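Local coordinates for protein beta-fructofuranosidase, insoluble isoenzyme CWINV1 (Arabidopsis thaliana, PDB 2OXB) that hydrolyses sucrose and 1-kestose, and less readily neokestose and levan, as a secreted, cell-wall-bound invertase of glycosyl hydrolase family 32, at residues V104-E109 against P125-M130. The protein carries 1 engineered substitution. Sequence-based numbering, arbitrary orientation.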
loop_
_atom_site.group_PDB
_atom_site.type_symbol
_atom_site.label_atom_id
_atom_site.label_comp_id
_atom_site.label_asym_id
_atom_site.label_seq_id
_atom_site.Cartn_x
_atom_site.Cartn_y
_atom_site.Cartn_z
ATOM N N VAL A 104 8.943 21.723 10.319
ATOM C CA VAL A 104 10.167 22.075 9.620
ATOM C C VAL A 104 10.765 20.822 8.988
ATOM O O VAL A 104 10.442 19.703 9.376
ATOM C CB VAL A 104 11.205 22.696 10.582
ATOM C CG1 VAL A 104 10.736 24.054 11.043
ATOM C CG2 VAL A 104 11.411 21.786 11.779
ATOM N N GLN A 105 11.631 21.031 8.006
ATOM C CA GLN A 105 12.292 19.945 7.304
ATOM C C GLN A 105 13.748 19.887 7.676
ATOM O O GLN A 105 14.460 20.882 7.566
ATOM C CB GLN A 105 12.175 20.132 5.799
ATOM C CG GLN A 105 10.754 20.177 5.354
ATOM C CD GLN A 105 9.982 18.971 5.839
ATOM O OE1 GLN A 105 8.763 19.024 5.982
ATOM N NE2 GLN A 105 10.689 17.866 6.088
ATOM N N ASN A 106 14.175 18.696 8.089
ATOM C CA ASN A 106 15.538 18.444 8.516
ATOM C C ASN A 106 16.174 17.325 7.733
ATOM O O ASN A 106 15.473 16.469 7.197
ATOM C CB ASN A 106 15.529 18.075 9.989
ATOM C CG ASN A 106 14.787 19.086 10.808
ATOM O OD1 ASN A 106 15.140 20.263 10.811
ATOM N ND2 ASN A 106 13.740 18.647 11.497
ATOM N N ILE A 107 17.505 17.328 7.691
ATOM C CA ILE A 107 18.267 16.299 6.988
ATOM C C ILE A 107 19.121 15.514 7.991
ATOM O O ILE A 107 19.524 16.048 9.027
ATOM C CB ILE A 107 19.179 16.931 5.898
ATOM C CG1 ILE A 107 19.774 15.842 5.002
ATOM C CG2 ILE A 107 20.299 17.721 6.538
ATOM C CD1 ILE A 107 20.625 16.376 3.842
ATOM N N ALA A 108 19.386 14.243 7.680
ATOM C CA ALA A 108 20.187 13.363 8.539
ATOM C C ALA A 108 21.055 12.351 7.760
ATOM O O ALA A 108 20.541 11.564 6.968
ATOM C CB ALA A 108 19.266 12.611 9.503
ATOM N N GLU A 109 22.364 12.373 8.002
ATOM C CA GLU A 109 23.299 11.452 7.350
ATOM C C GLU A 109 23.757 10.405 8.372
ATOM O O GLU A 109 23.620 10.614 9.581
ATOM C CB GLU A 109 24.517 12.214 6.825
ATOM C CG GLU A 109 25.320 12.914 7.918
ATOM C CD GLU A 109 26.471 13.728 7.367
ATOM O OE1 GLU A 109 27.261 13.175 6.574
ATOM O OE2 GLU A 109 26.586 14.916 7.728
ATOM N N PRO A 125 23.513 20.366 12.013
ATOM C CA PRO A 125 23.192 21.492 12.904
ATOM C C PRO A 125 22.541 22.621 12.107
ATOM O O PRO A 125 21.900 23.519 12.658
ATOM C CB PRO A 125 24.556 21.899 13.438
ATOM C CG PRO A 125 25.409 21.742 12.219
ATOM C CD PRO A 125 24.935 20.409 11.627
ATOM N N LEU A 126 22.724 22.566 10.797
ATOM C CA LEU A 126 22.155 23.561 9.926
ATOM C C LEU A 126 20.658 23.336 9.806
ATOM O O LEU A 126 19.962 24.156 9.222
ATOM C CB LEU A 126 22.809 23.485 8.547
ATOM C CG LEU A 126 24.337 23.592 8.492
ATOM C CD1 LEU A 126 24.771 23.596 7.029
ATOM C CD2 LEU A 126 24.819 24.862 9.195
ATOM N N ASN A 127 20.157 22.229 10.351
ATOM C CA ASN A 127 18.722 21.946 10.273
ATOM C C ASN A 127 17.902 22.967 11.066
ATOM O O ASN A 127 18.354 23.474 12.101
ATOM C CB ASN A 127 18.407 20.537 10.780
ATOM C CG ASN A 127 19.012 19.454 9.913
ATOM O OD1 ASN A 127 19.127 19.619 8.708
ATOM N ND2 ASN A 127 19.386 18.337 10.522
ATOM N N PRO A 128 16.681 23.285 10.590
ATOM C CA PRO A 128 16.007 22.787 9.381
ATOM C C PRO A 128 16.466 23.447 8.084
ATOM O O PRO A 128 16.804 24.628 8.078
ATOM C CB PRO A 128 14.544 23.104 9.665
ATOM C CG PRO A 128 14.657 24.435 10.345
ATOM C CD PRO A 128 15.767 24.161 11.350
ATOM N N LEU A 129 16.456 22.681 6.994
ATOM C CA LEU A 129 16.851 23.174 5.669
ATOM C C LEU A 129 15.690 23.925 5.015
ATOM O O LEU A 129 15.884 24.812 4.172
ATOM C CB LEU A 129 17.277 22.008 4.760
ATOM C CG LEU A 129 18.716 21.472 4.823
ATOM C CD1 LEU A 129 19.230 21.514 6.242
ATOM C CD2 LEU A 129 18.772 20.057 4.271
ATOM N N MET A 130 14.479 23.560 5.410
ATOM C CA MET A 130 13.292 24.192 4.867
ATOM C C MET A 130 12.279 24.411 5.972
ATOM O O MET A 130 12.005 23.518 6.763
ATOM C CB MET A 130 12.704 23.311 3.766
ATOM C CG MET A 130 13.643 23.137 2.592
ATOM S SD MET A 130 13.214 21.719 1.587
ATOM C CE MET A 130 14.625 20.647 1.890
#
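A classic beta bulge joins Gln105 to Leu129 and Met130, where the loop after strand 121-123 returns to strand 103-110. Gln105 N donates to Met130 O at 2.8 Å with an N-H...O angle of 162°. In return, Gln105 O accepts Leu129 N at 2.7 Å, while Met130 N reaches the same oxygen only weakly. One carbonyl thus faces two successive amides, within a single antiparallel bridge. Further along, Asn127 substitutes its side-chain amide for a neighbouring backbone: OD1 accepts Ile107 N at 3.0 Å, Ile107 N standing well above the plane of the Asn127 amide carbonyl, and ND2 donates to Ile107 O at 2.7 Å, lying in the plane of the Ile107 carbonyl, on a lone pair. With CB directed toward the strand, CG opposite the carbonyl carbon (chi1 -65°) brings the amide up to Ile107, and the two bonds fix its rotation. The strand belongs to a four-stranded antiparallel sheet of the family 32 five-bladed beta-propeller; along the strand's other edge Val104 and Asn106 make backbone hydrogen bonds with Gly96 and Tyr94. Pro128, after a cis peptide, packs CB on Val104 CB at 3.5 Å. Asn106 OD1 lies against Pro128 CA and CB, whereas its ND2 bonds to Phe72 O. Leu129 CD2 meets Ile107 CB at 3.5 Å, crossing at a slant. The Gln105 side chain lies about 4 Å from that of Arg144, a substrate-binding residue, and about 9 Å from the bound fructose.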